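Local coordinates for putative esterase (Bacteroides intestinalis DSM 17393, PDB 5VOL), which is a carbohydrate esterase of family 1 that acts as a ferulic acid esterase, probably releasing ferulate ester-linked to arabinoxylan, at residues C[35-38]-C[39-42]; C[71-74]-C[75-78]; C[106-109]-C[110-113]; C[145-148]-C[149-152]; C[250-254]-C[255-259]. All blocks are in the same frame, centred on the assembly; numbering follows the deposited sequence.

Contact 1 (C[35-38]-C[39-42]); sequences SFEQ and NKEK
Lys40 folds its aliphatic chain back over the backbone carbonyls of the preceding turn, with CD resting 3.9 Å from Phe36 O. Bends at chi2 and chi4 bring the end of the lysine obliquely across the side chain of Glu37. Glu37 bends too, at chi2 (-65°), which turns its carboxylate toward the ammonium. The salt bridge is long, 3.6 Å from Glu37 OE1 to Lys40 NZ, and Glu37 also uses OE2 to pair with Lys11. Flexible charged chains suit this exposed edge of the loop, where each can bend to find its partner while staying at the surface. The backbone itself turns tightly here. Ser35 O accepts two amides, from Gln38 N and from Asn39 N, the latter at 2.9 Å between Asn39 N and Ser35 O and almost straight (177°). Asn39 then starts a second turn, in which Lys42 N donates to Asn39 O at 2.9 Å. The amide oxygen OD1 of Asn39 also takes a weak bond from Glu41 N, a role for which a short asparagine is well sized. Lys42 runs out fully extended and passes Ser35, its CD 3.8 Å from Ser35 OG. Both of these side chains end on Glu81, the lysine by a salt bridge and the serine by a hydrogen bond, and Tyr44 also bonds to the serine hydroxyl. Two successive chain reversals, the second a type I beta turn from Asn39 to Lys42, thus make up this surface loop between strands 24-32 and 46-50.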
loop_
_atom_site.group_PDB
_atom_site.type_symbol
_atom_site.label_atom_id
_atom_site.label_comp_id
_atom_site.label_asym_id
_atom_site.label_seq_id
_atom_site.Cartn_x
_atom_site.Cartn_y
_atom_site.Cartn_z
ATOM N N SER C 35 -9.697 -21.065 16.227
ATOM C CA SER C 35 -9.365 -22.390 16.753
ATOM C C SER C 35 -9.581 -22.543 18.263
ATOM O O SER C 35 -9.344 -23.617 18.818
ATOM C CB SER C 35 -7.912 -22.726 16.441
ATOM O OG SER C 35 -7.031 -21.890 17.174
ATOM N N PHE C 36 -10.018 -21.480 18.932
ATOM C CA PHE C 36 -10.026 -21.496 20.397
ATOM C C PHE C 36 -10.931 -22.605 20.943
ATOM O O PHE C 36 -10.530 -23.346 21.831
ATOM C CB PHE C 36 -10.446 -20.131 20.953
ATOM C CG PHE C 36 -10.252 -19.994 22.446
ATOM C CD1 PHE C 36 -11.297 -20.222 23.313
ATOM C CD2 PHE C 36 -9.023 -19.638 22.967
ATOM C CE1 PHE C 36 -11.125 -20.093 24.696
ATOM C CE2 PHE C 36 -8.837 -19.505 24.335
ATOM C CZ PHE C 36 -9.894 -19.735 25.201
ATOM N N GLU C 37 -12.133 -22.731 20.387
ATOM C CA GLU C 37 -13.091 -23.752 20.810
ATOM C C GLU C 37 -12.814 -25.114 20.181
ATOM O O GLU C 37 -13.367 -26.128 20.599
ATOM C CB GLU C 37 -14.514 -23.325 20.452
ATOM C CG GLU C 37 -14.968 -22.027 21.092
ATOM C CD GLU C 37 -15.050 -22.123 22.594
ATOM O OE1 GLU C 37 -14.764 -23.215 23.137
ATOM O OE2 GLU C 37 -15.402 -21.103 23.232
ATOM N N GLN C 38 -11.961 -25.125 19.166
ATOM C CA GLN C 38 -11.751 -26.307 18.345
ATOM C C GLN C 38 -10.568 -27.136 18.828
ATOM O O GLN C 38 -10.648 -28.357 18.909
ATOM C CB GLN C 38 -11.551 -25.882 16.893
ATOM C CG GLN C 38 -10.948 -26.931 16.007
ATOM C CD GLN C 38 -10.631 -26.384 14.637
ATOM O OE1 GLN C 38 -9.650 -25.660 14.457
ATOM N NE2 GLN C 38 -11.473 -26.714 13.661
ATOM N N ASN C 39 -9.467 -26.466 19.144
ATOM C CA ASN C 39 -8.304 -27.135 19.699
ATOM C C ASN C 39 -8.075 -26.672 21.129
ATOM O O ASN C 39 -7.232 -25.811 21.389
ATOM C CB ASN C 39 -7.070 -26.867 18.845
ATOM C CG ASN C 39 -5.906 -27.769 19.207
ATOM O OD1 ASN C 39 -5.827 -28.289 20.326
ATOM N ND2 ASN C 39 -4.993 -27.965 18.259
ATOM N N LYS C 40 -8.820 -27.266 22.056
ATOM C CA LYS C 40 -8.827 -26.835 23.449
ATOM C C LYS C 40 -7.466 -26.918 24.154
ATOM O O LYS C 40 -7.316 -26.431 25.274
ATOM C CB LYS C 40 -9.863 -27.654 24.219
ATOM C CG LYS C 40 -11.294 -27.394 23.760
ATOM C CD LYS C 40 -11.798 -26.085 24.340
ATOM C CE LYS C 40 -13.132 -25.668 23.742
ATOM N NZ LYS C 40 -14.169 -26.726 23.875
ATOM N N GLU C 41 -6.474 -27.508 23.503
ATOM C CA GLU C 41 -5.145 -27.608 24.104
ATOM C C GLU C 41 -4.156 -26.589 23.537
ATOM O O GLU C 41 -3.038 -26.465 24.033
ATOM C CB GLU C 41 -4.573 -29.020 23.922
ATOM C CG GLU C 41 -4.896 -29.989 25.058
ATOM C CD GLU C 41 -6.318 -30.522 24.987
ATOM O OE1 GLU C 41 -6.801 -30.794 23.864
ATOM O OE2 GLU C 41 -6.951 -30.667 26.056
ATOM N N LYS C 42 -4.553 -25.869 22.493
ATOM C CA LYS C 42 -3.651 -24.903 21.879
ATOM C C LYS C 42 -3.392 -23.715 22.804
ATOM O O LYS C 42 -4.311 -23.181 23.407
ATOM C CB LYS C 42 -4.217 -24.421 20.541
ATOM C CG LYS C 42 -3.235 -23.604 19.713
ATOM C CD LYS C 42 -3.744 -23.390 18.295
ATOM C CE LYS C 42 -2.774 -22.543 17.479
ATOM N NZ LYS C 42 -3.333 -22.172 16.135
#

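Contact 2 (C[71-74]-C[75-78]); sequences DRLV and ASGE
At the C-terminal end of helix 66-76, Leu73 in the last full turn meets Ser76 and Glu78, where the chain leaves the helix. Ser76 N still makes a regular helical bond, 3.2 Å to Arg72 O, whereas Ala75 N reaches Asp71 O only weakly. Gly77 then breaks the pattern with a positive phi of 82°, at which a CB would be jammed against the carbonyl oxygen of the preceding residue; glycine is the natural choice. Gly77 N turns back to Val74 O at 3.2 Å, coming from above the carbonyl plane. The departing chain is pinned by an ST turn: Ser76 OG accepts from Glu78 N at 3.3 Å. The same hydroxyl donates to Glu78 OE2 (2.8 Å from Ser76 OG), meeting the anti side of the carboxylate. With chi1 at 75°, Ser76 OG sits between its own backbone N and carbonyl carbon, near enough to Glu78 to do both jobs. Leu73 lays CD2 obliquely against the same glutamate, 3.8 Å from Glu78 OE2. Leucine fits because its branched tip also packs on Tyr262, Leu265 and Pro266 of helix 254-271. On the side of a second subunit, Arg72, its chain bent at chi2 and chi3, points away from the turn and forms a salt bridge with Asp253 of that neighbouring chain, while Ser76 and Glu78 pack on its Asp249.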
loop_
_atom_site.group_PDB
_atom_site.type_symbol
_atom_site.label_atom_id
_atom_site.label_comp_id
_atom_site.label_asym_id
_atom_site.label_seq_id
_atom_site.Cartn_x
_atom_site.Cartn_y
_atom_site.Cartn_z
ATOM N N ASP C 71 -9.236 -11.837 11.087
ATOM C CA ASP C 71 -9.750 -12.896 10.228
ATOM C C ASP C 71 -9.095 -12.847 8.839
ATOM O O ASP C 71 -8.746 -13.882 8.280
ATOM C CB ASP C 71 -11.267 -12.804 10.094
ATOM C CG ASP C 71 -11.998 -13.247 11.362
ATOM O OD1 ASP C 71 -11.366 -13.888 12.232
ATOM O OD2 ASP C 71 -13.204 -12.948 11.470
ATOM N N ARG C 72 -8.917 -11.634 8.310
ATOM C CA ARG C 72 -8.164 -11.420 7.075
ATOM C C ARG C 72 -6.693 -11.849 7.211
ATOM O O ARG C 72 -6.192 -12.660 6.419
ATOM C CB ARG C 72 -8.259 -9.939 6.649
ATOM C CG ARG C 72 -7.338 -9.557 5.496
ATOM C CD ARG C 72 -7.968 -9.904 4.139
ATOM N NE ARG C 72 -8.983 -8.943 3.701
ATOM C CZ ARG C 72 -10.295 -9.153 3.738
ATOM N NH1 ARG C 72 -11.129 -8.219 3.297
ATOM N NH2 ARG C 72 -10.783 -10.298 4.198
ATOM N N LEU C 73 -5.991 -11.324 8.212
ATOM C CA LEU C 73 -4.556 -11.539 8.289
ATOM C C LEU C 73 -4.200 -12.961 8.751
ATOM O O LEU C 73 -3.148 -13.492 8.386
ATOM C CB LEU C 73 -3.914 -10.485 9.200
ATOM C CG LEU C 73 -4.045 -9.060 8.634
ATOM C CD1 LEU C 73 -3.383 -8.016 9.513
ATOM C CD2 LEU C 73 -3.495 -8.973 7.207
ATOM N N VAL C 74 -5.075 -13.597 9.524
ATOM C CA VAL C 74 -4.825 -14.984 9.909
ATOM C C VAL C 74 -4.958 -15.887 8.674
ATOM O O VAL C 74 -4.143 -16.778 8.468
ATOM C CB VAL C 74 -5.778 -15.456 11.030
ATOM C CG1 VAL C 74 -5.796 -16.966 11.112
ATOM C CG2 VAL C 74 -5.377 -14.823 12.391
ATOM N N ALA C 75 -5.962 -15.635 7.842
ATOM C CA ALA C 75 -6.196 -16.459 6.648
ATOM C C ALA C 75 -5.070 -16.344 5.615
ATOM O O ALA C 75 -4.792 -17.299 4.907
ATOM C CB ALA C 75 -7.513 -16.103 6.015
ATOM N N SER C 76 -4.431 -15.181 5.534
ATOM C CA SER C 76 -3.336 -14.969 4.590
ATOM C C SER C 76 -1.986 -15.397 5.165
ATOM O O SER C 76 -0.987 -15.423 4.454
ATOM C CB SER C 76 -3.256 -13.501 4.179
ATOM O OG SER C 76 -2.694 -12.719 5.226
ATOM N N GLY C 77 -1.957 -15.704 6.457
ATOM C CA GLY C 77 -0.718 -16.051 7.128
ATOM C C GLY C 77 0.114 -14.855 7.568
ATOM O O GLY C 77 1.172 -15.023 8.159
ATOM N N GLU C 78 -0.343 -13.642 7.280
ATOM C CA GLU C 78 0.413 -12.466 7.687
ATOM C C GLU C 78 0.385 -12.246 9.207
ATOM O O GLU C 78 1.328 -11.692 9.779
ATOM C CB GLU C 78 -0.120 -11.225 6.975
ATOM C CG GLU C 78 0.145 -11.218 5.477
ATOM C CD GLU C 78 -0.560 -10.075 4.807
ATOM O OE1 GLU C 78 -0.099 -8.925 4.966
ATOM O OE2 GLU C 78 -1.597 -10.322 4.161
#

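Contact 3 (C[106-109]-C[110-113]); sequences WKYE and TFFY
The backbone passes from a short strand into the first turn of helix 108-123, with Lys107 at the N-cap position and Phe111 N donating to Lys107 O at 3.1 Å, in the carbonyl plane. Three residues apart, Tyr108 and Phe111 point the same way and form a T-shaped pair. The Phe111 edge, through CD2, stands 3.8 Å above the centre of the Tyr108 ring, and the planes meet at 66°. Tyr108 turns its CG anti to the backbone N (chi1 -166°), which brings its ring alongside that of Phe111; its hydroxyl bonds to Asn88 O. Glu109 meets the edge of Tyr113, one turn further on: Glu109 CG lies in the ring plane, 3.6 Å from Tyr113 CE2. Phe112 CD1 stands over the centre of one face of that tyrosine, so aromatic residues suit both positions. The acid chain of Glu109 runs out extended past the ring to Arg151, a salt bridge, and His152, a hydrogen bond, both at its OE2. On the exposed flank, Lys107 and Thr110 lie side by side and share a water, which accepts from Lys107 NZ at 3.2 Å and donates to Thr110 OG1 at 2.8 Å. The threonine hydroxyl also bonds to Asp102. This is the N-terminal turn of an amphipathic helix, its aromatic side packed on strand 24-32 and on helix 140-151 of an alpha/beta-hydrolase fold.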
loop_
_atom_site.group_PDB
_atom_site.type_symbol
_atom_site.label_atom_id
_atom_site.label_comp_id
_atom_site.label_asym_id
_atom_site.label_seq_id
_atom_site.Cartn_x
_atom_site.Cartn_y
_atom_site.Cartn_z
ATOM N N TRP C 106 -5.350 4.942 42.757
ATOM C CA TRP C 106 -5.699 4.176 41.563
ATOM C C TRP C 106 -4.426 3.552 40.981
ATOM O O TRP C 106 -3.786 4.117 40.096
ATOM C CB TRP C 106 -6.394 5.086 40.545
ATOM C CG TRP C 106 -7.076 4.370 39.401
ATOM C CD1 TRP C 106 -6.637 4.274 38.106
ATOM C CD2 TRP C 106 -8.313 3.658 39.458
ATOM N NE1 TRP C 106 -7.536 3.550 37.354
ATOM C CE2 TRP C 106 -8.570 3.155 38.163
ATOM C CE3 TRP C 106 -9.231 3.392 40.480
ATOM C CZ2 TRP C 106 -9.707 2.413 37.866
ATOM C CZ3 TRP C 106 -10.357 2.659 40.187
ATOM C CH2 TRP C 106 -10.587 2.173 38.893
ATOM N N LYS C 107 -4.056 2.394 41.509
ATOM C CA LYS C 107 -2.799 1.770 41.171
ATOM C C LYS C 107 -3.037 0.832 39.982
ATOM O O LYS C 107 -3.057 -0.389 40.132
ATOM C CB LYS C 107 -2.232 1.024 42.385
ATOM C CG LYS C 107 -2.139 1.902 43.643
ATOM C CD LYS C 107 -1.094 1.400 44.632
ATOM C CE LYS C 107 -1.330 -0.031 44.988
ATOM N NZ LYS C 107 -0.101 -0.699 45.522
ATOM N N TYR C 108 -3.255 1.419 38.809
ATOM C CA TYR C 108 -3.696 0.636 37.658
ATOM C C TYR C 108 -2.613 -0.325 37.195
ATOM O O TYR C 108 -2.901 -1.458 36.811
ATOM C CB TYR C 108 -4.131 1.554 36.503
ATOM C CG TYR C 108 -4.912 0.813 35.438
ATOM C CD1 TYR C 108 -6.289 0.676 35.529
ATOM C CD2 TYR C 108 -4.262 0.218 34.359
ATOM C CE1 TYR C 108 -7.004 -0.007 34.561
ATOM C CE2 TYR C 108 -4.968 -0.473 33.391
ATOM C CZ TYR C 108 -6.335 -0.581 33.494
ATOM O OH TYR C 108 -7.042 -1.267 32.533
ATOM N N GLU C 109 -1.363 0.103 37.243
ATOM C CA GLU C 109 -0.286 -0.758 36.776
ATOM C C GLU C 109 -0.171 -1.992 37.675
ATOM O O GLU C 109 0.050 -3.123 37.205
ATOM C CB GLU C 109 1.035 0.011 36.731
ATOM C CG GLU C 109 2.187 -0.738 36.043
ATOM C CD GLU C 109 3.348 0.176 35.698
ATOM O OE1 GLU C 109 3.092 1.356 35.394
ATOM O OE2 GLU C 109 4.520 -0.274 35.736
ATOM N N THR C 110 -0.338 -1.784 38.980
ATOM C CA THR C 110 -0.268 -2.898 39.909
ATOM C C THR C 110 -1.419 -3.853 39.623
ATOM O O THR C 110 -1.252 -5.071 39.675
ATOM C CB THR C 110 -0.320 -2.416 41.395
ATOM O OG1 THR C 110 0.838 -1.623 41.674
ATOM C CG2 THR C 110 -0.357 -3.600 42.335
ATOM N N PHE C 111 -2.585 -3.295 39.299
ATOM C CA PHE C 111 -3.720 -4.114 38.879
ATOM C C PHE C 111 -3.362 -4.900 37.606
ATOM O O PHE C 111 -3.654 -6.091 37.487
ATOM C CB PHE C 111 -4.960 -3.249 38.626
ATOM C CG PHE C 111 -5.894 -3.813 37.577
ATOM C CD1 PHE C 111 -6.673 -4.925 37.847
ATOM C CD2 PHE C 111 -5.977 -3.231 36.319
ATOM C CE1 PHE C 111 -7.522 -5.446 36.889
ATOM C CE2 PHE C 111 -6.833 -3.727 35.362
ATOM C CZ PHE C 111 -7.599 -4.844 35.634
ATOM N N PHE C 112 -2.743 -4.213 36.652
ATOM C CA PHE C 112 -2.432 -4.828 35.354
ATOM C C PHE C 112 -1.520 -6.047 35.528
ATOM O O PHE C 112 -1.818 -7.138 35.044
ATOM C CB PHE C 112 -1.777 -3.808 34.421
ATOM C CG PHE C 112 -1.518 -4.346 33.038
ATOM C CD1 PHE C 112 -0.340 -5.020 32.755
ATOM C CD2 PHE C 112 -2.467 -4.200 32.038
ATOM C CE1 PHE C 112 -0.095 -5.533 31.471
ATOM C CE2 PHE C 112 -2.243 -4.710 30.754
ATOM C CZ PHE C 112 -1.056 -5.378 30.474
ATOM N N TYR C 113 -0.418 -5.859 36.241
ATOM C CA TYR C 113 0.605 -6.901 36.375
ATOM C C TYR C 113 0.373 -7.963 37.442
ATOM O O TYR C 113 0.893 -9.076 37.303
ATOM C CB TYR C 113 1.963 -6.256 36.632
ATOM C CG TYR C 113 2.454 -5.613 35.379
ATOM C CD1 TYR C 113 2.977 -6.387 34.342
ATOM C CD2 TYR C 113 2.339 -4.249 35.193
ATOM C CE1 TYR C 113 3.398 -5.802 33.157
ATOM C CE2 TYR C 113 2.754 -3.658 34.017
ATOM C CZ TYR C 113 3.282 -4.439 33.005
ATOM O OH TYR C 113 3.691 -3.840 31.841
HETATM O O HOH W 1 2.284 -2.185 44.056
#

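Contact 4 (C[145-148]-C[149-152]); sequences ATNY and GQRH
Asn147 and Arg151 cross obliquely one helical turn apart, the amide and guanidinium planes 55° from each other. The arginine comes side-on: NE and NH2 both donate to Asn147 OD1, each at 2.8 Å. Both reach the oxygen from the same face of the amide, above its plane, although OD1 lies in the plane of the guanidinium. The other half of the amide faces Gln150. Asn147 ND2 gives a straight bond to Gln150 OE1 (3.0 Å, 166°), and the two amides stand nearly perpendicular. Asn147 CG lies beside its own carbonyl carbon (chi1 -165°), which carries the amide toward the next turn, where one group can accept and donate at once. A leucine in its place would probably leave Gln150 OE1 without this donor and let the guanidinium swing. Arg151 also has Glu109 to pair with, and Gln150 NE2 bonds to Cys195 O. At the helix end, His152 N bonds to Tyr148 O at 2.7 Å, and the same oxygen lies in the plane of the imidazole at its edge. These are the last turns of helix 140-151, the crossover helix of a beta-alpha-beta unit between strands 133-138 and 158-162; as in other alpha/beta hydrolases, it follows a probable nucleophile elbow.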
loop_
_atom_site.group_PDB
_atom_site.type_symbol
_atom_site.label_atom_id
_atom_site.label_comp_id
_atom_site.label_asym_id
_atom_site.label_seq_id
_atom_site.Cartn_x
_atom_site.Cartn_y
_atom_site.Cartn_z
ATOM N N ALA C 145 1.638 1.730 26.478
ATOM C CA ALA C 145 2.330 0.610 25.858
ATOM C C ALA C 145 3.846 0.825 25.884
ATOM O O ALA C 145 4.604 -0.051 26.257
ATOM C CB ALA C 145 1.822 0.419 24.419
ATOM N N THR C 146 4.270 2.015 25.497
ATOM C CA THR C 146 5.679 2.332 25.391
ATOM C C THR C 146 6.374 2.299 26.757
ATOM O O THR C 146 7.427 1.682 26.900
ATOM C CB THR C 146 5.868 3.709 24.729
ATOM O OG1 THR C 146 5.370 3.667 23.382
ATOM C CG2 THR C 146 7.326 4.099 24.688
ATOM N N ASN C 147 5.787 2.943 27.767
ATOM C CA ASN C 147 6.435 2.999 29.078
ATOM C C ASN C 147 6.397 1.638 29.780
ATOM O O ASN C 147 7.324 1.294 30.500
ATOM C CB ASN C 147 5.802 4.094 29.964
ATOM C CG ASN C 147 6.670 4.445 31.178
ATOM O OD1 ASN C 147 6.183 4.460 32.303
ATOM N ND2 ASN C 147 7.961 4.711 30.951
ATOM N N TYR C 148 5.353 0.848 29.546
ATOM C CA TYR C 148 5.331 -0.527 30.038
ATOM C C TYR C 148 6.496 -1.316 29.444
ATOM O O TYR C 148 7.167 -2.105 30.133
ATOM C CB TYR C 148 4.023 -1.236 29.681
ATOM C CG TYR C 148 2.838 -1.016 30.605
ATOM C CD1 TYR C 148 2.835 -0.018 31.571
ATOM C CD2 TYR C 148 1.712 -1.828 30.499
ATOM C CE1 TYR C 148 1.711 0.165 32.422
ATOM C CE2 TYR C 148 0.605 -1.658 31.323
ATOM C CZ TYR C 148 0.607 -0.670 32.284
ATOM O OH TYR C 148 -0.522 -0.531 33.074
ATOM N N GLY C 149 6.718 -1.123 28.146
ATOM C CA GLY C 149 7.793 -1.826 27.467
ATOM C C GLY C 149 9.138 -1.351 27.978
ATOM O O GLY C 149 10.088 -2.122 28.072
ATOM N N GLN C 150 9.208 -0.072 28.328
ATOM C CA GLN C 150 10.434 0.521 28.830
ATOM C C GLN C 150 10.777 -0.000 30.238
ATOM O O GLN C 150 11.930 -0.344 30.523
ATOM C CB GLN C 150 10.306 2.045 28.837
ATOM C CG GLN C 150 10.368 2.703 27.451
ATOM C CD GLN C 150 10.195 4.213 27.524
ATOM O OE1 GLN C 150 9.453 4.715 28.369
ATOM N NE2 GLN C 150 10.888 4.945 26.645
ATOM N N ARG C 151 9.780 -0.069 31.115
ATOM C CA ARG C 151 10.044 -0.444 32.505
ATOM C C ARG C 151 9.812 -1.940 32.754
ATOM O O ARG C 151 10.201 -2.466 33.795
ATOM C CB ARG C 151 9.192 0.417 33.466
ATOM C CG ARG C 151 9.733 1.842 33.649
ATOM C CD ARG C 151 8.945 2.707 34.660
ATOM N NE ARG C 151 7.588 2.980 34.204
ATOM C CZ ARG C 151 6.525 2.285 34.594
ATOM N NH1 ARG C 151 6.667 1.302 35.470
ATOM N NH2 ARG C 151 5.317 2.586 34.122
ATOM N N HIS C 152 9.203 -2.635 31.795
ATOM C CA HIS C 152 8.987 -4.074 31.926
ATOM C C HIS C 152 9.492 -4.848 30.713
ATOM O O HIS C 152 8.795 -5.722 30.190
ATOM C CB HIS C 152 7.514 -4.381 32.145
ATOM C CG HIS C 152 6.957 -3.769 33.392
ATOM N ND1 HIS C 152 7.056 -4.376 34.626
ATOM C CD2 HIS C 152 6.311 -2.598 33.599
ATOM C CE1 HIS C 152 6.486 -3.609 35.538
ATOM N NE2 HIS C 152 6.025 -2.524 34.947
#

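Contact 5 (C[250-254]-C[255-259]); sequences GGHDW and EYWHS
Asp253 OD1 accepts from Tyr256 N at 3.0 Å, nearly along its C-O axis, and also forms a salt bridge with Arg72 of a neighbouring subunit. Short and acidic, Asp253 is a natural N-cap; its chi1 of 59° lets OD1 bond to an amide of the first turn while OD2 takes Gly251 N at 3.3 Å. Asp253 O sits over one face of the Trp257 indole, 3.2 Å from Trp257 CD2, while opposite edges of the ring meet two other aromatics. Trp257 CZ2 stands 3.6 Å above the centre of the His252 ring, with the planes at 89°. At the other end, Trp257 CE3 comes 3.6 Å from Trp254 CD2, over the face of that indole in a second T-shaped pair. The six-membered ring of the indole presents CZ2 to one partner and CE3 to the other, which a tryptophan's width allows. An alanine here would probably open a gap between the two rings and leave the imidazole freer to tilt. His252 bonds to Ser139 and Asp223, consistent with a Ser-His-Asp triad. Gly250 adopts a phi of 136° close to the calcium ligands Asp221 and Asp222, where a CB would press on Tyr256 CD1. The segment thus joins the loop after strand 244-246 to helix 254-271, with Trp254 and Trp257 packed against helix 59-62 and Leu138 of strand 133-138.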
loop_
_atom_site.group_PDB
_atom_site.type_symbol
_atom_site.label_atom_id
_atom_site.label_comp_id
_atom_site.label_asym_id
_atom_site.label_seq_id
_atom_site.Cartn_x
_atom_site.Cartn_y
_atom_site.Cartn_z
ATOM N N GLY C 250 -2.500 11.612 7.926
ATOM C CA GLY C 250 -3.638 11.592 8.820
ATOM C C GLY C 250 -3.427 12.230 10.177
ATOM O O GLY C 250 -2.347 12.708 10.506
ATOM N N GLY C 251 -4.479 12.210 10.984
ATOM C CA GLY C 251 -4.416 12.797 12.307
ATOM C C GLY C 251 -4.779 11.837 13.421
ATOM O O GLY C 251 -4.601 10.623 13.312
ATOM N N HIS C 252 -5.290 12.407 14.507
ATOM C CA HIS C 252 -5.581 11.669 15.724
ATOM C C HIS C 252 -6.955 11.054 15.555
ATOM O O HIS C 252 -7.913 11.504 16.178
ATOM C CB HIS C 252 -5.548 12.610 16.949
ATOM C CG HIS C 252 -5.069 11.965 18.211
ATOM N ND1 HIS C 252 -3.780 11.506 18.370
ATOM C CD2 HIS C 252 -5.699 11.730 19.391
ATOM C CE1 HIS C 252 -3.641 10.997 19.582
ATOM N NE2 HIS C 252 -4.791 11.135 20.223
ATOM N N ASP C 253 -7.067 10.029 14.714
ATOM C CA ASP C 253 -8.391 9.518 14.378
ATOM C C ASP C 253 -8.400 8.016 14.136
ATOM O O ASP C 253 -7.344 7.391 13.985
ATOM C CB ASP C 253 -8.943 10.260 13.151
ATOM C CG ASP C 253 -8.047 10.113 11.930
ATOM O OD1 ASP C 253 -7.876 8.969 11.466
ATOM O OD2 ASP C 253 -7.514 11.132 11.434
ATOM N N TRP C 254 -9.598 7.440 14.100
ATOM C CA TRP C 254 -9.728 5.989 14.041
ATOM C C TRP C 254 -9.401 5.389 12.678
ATOM O O TRP C 254 -9.084 4.198 12.591
ATOM C CB TRP C 254 -11.129 5.561 14.500
ATOM C CG TRP C 254 -11.061 5.274 15.962
ATOM C CD1 TRP C 254 -11.416 6.111 16.985
ATOM C CD2 TRP C 254 -10.514 4.095 16.579
ATOM N NE1 TRP C 254 -11.152 5.514 18.198
ATOM C CE2 TRP C 254 -10.595 4.278 17.974
ATOM C CE3 TRP C 254 -9.979 2.893 16.081
ATOM C CZ2 TRP C 254 -10.165 3.305 18.882
ATOM C CZ3 TRP C 254 -9.552 1.927 16.980
ATOM C CH2 TRP C 254 -9.648 2.141 18.373
ATOM N N GLU C 255 -9.426 6.184 11.615
ATOM C CA GLU C 255 -8.923 5.642 10.353
ATOM C C GLU C 255 -7.432 5.380 10.488
ATOM O O GLU C 255 -6.918 4.407 9.946
ATOM C CB GLU C 255 -9.199 6.579 9.170
ATOM C CG GLU C 255 -10.618 6.487 8.631
ATOM C CD GLU C 255 -10.983 5.096 8.135
ATOM O OE1 GLU C 255 -10.434 4.644 7.095
ATOM O OE2 GLU C 255 -11.823 4.432 8.789
ATOM N N TYR C 256 -6.730 6.243 11.216
ATOM C CA TYR C 256 -5.308 6.030 11.439
ATOM C C TYR C 256 -5.041 4.761 12.272
ATOM O O TYR C 256 -4.091 4.034 12.014
ATOM C CB TYR C 256 -4.664 7.240 12.136
ATOM C CG TYR C 256 -3.181 7.321 11.856
ATOM C CD1 TYR C 256 -2.711 7.908 10.677
ATOM C CD2 TYR C 256 -2.250 6.778 12.735
ATOM C CE1 TYR C 256 -1.347 7.969 10.390
ATOM C CE2 TYR C 256 -0.878 6.832 12.451
ATOM C CZ TYR C 256 -0.439 7.429 11.277
ATOM O OH TYR C 256 0.910 7.503 10.978
ATOM N N TRP C 257 -5.886 4.504 13.261
ATOM C CA TRP C 257 -5.618 3.447 14.239
ATOM C C TRP C 257 -6.095 2.108 13.700
ATOM O O TRP C 257 -5.435 1.093 13.886
ATOM C CB TRP C 257 -6.272 3.795 15.591
ATOM C CG TRP C 257 -5.692 5.073 16.125
ATOM C CD1 TRP C 257 -4.384 5.474 16.032
ATOM C CD2 TRP C 257 -6.395 6.155 16.760
ATOM N NE1 TRP C 257 -4.236 6.727 16.575
ATOM C CE2 TRP C 257 -5.452 7.166 17.030
ATOM C CE3 TRP C 257 -7.725 6.363 17.126
ATOM C CZ2 TRP C 257 -5.799 8.374 17.657
ATOM C CZ3 TRP C 257 -8.070 7.566 17.757
ATOM C CH2 TRP C 257 -7.112 8.546 18.013
ATOM N N HIS C 258 -7.208 2.105 12.975
ATOM C CA HIS C 258 -7.615 0.878 12.287
ATOM C C HIS C 258 -6.578 0.440 11.223
ATOM O O HIS C 258 -6.177 -0.727 11.160
ATOM C CB HIS C 258 -8.991 1.062 11.637
ATOM C CG HIS C 258 -9.272 0.083 10.542
ATOM N ND1 HIS C 258 -9.083 0.376 9.204
ATOM C CD2 HIS C 258 -9.733 -1.190 10.577
ATOM C CE1 HIS C 258 -9.392 -0.674 8.473
ATOM N NE2 HIS C 258 -9.799 -1.639 9.282
ATOM N N SER C 259 -6.143 1.373 10.385
ATOM C CA SER C 259 -5.161 1.042 9.361
ATOM C C SER C 259 -3.820 0.641 10.004
ATOM O O SER C 259 -3.089 -0.179 9.457
ATOM C CB SER C 259 -4.986 2.210 8.381
ATOM O OG SER C 259 -4.461 3.350 9.029
#

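How the contacts relate
Along the chain the five contacts follow in series, from the loop of contact 1, through helices 66-76, 108-123 and 140-151, to the start of helix 254-271 in contact 5; the helices of contacts 2 to 5 belong to the fold built on the mixed sheet. Contacts 3 and 4, with centres about 14 Å apart, touch directly: Glu109 meets Arg151 and His152, tying two helices together. Contacts 2 and 5 have centres about 21 Å apart and do not touch within the chain, yet both face the second subunit, where Arg72 and Asp253 pair between copies. Contact 1, about 26 Å from the chain centre, is peripheral. Contact 5 brings together the probable catalytic histidine, the calcium site and the subunit interface.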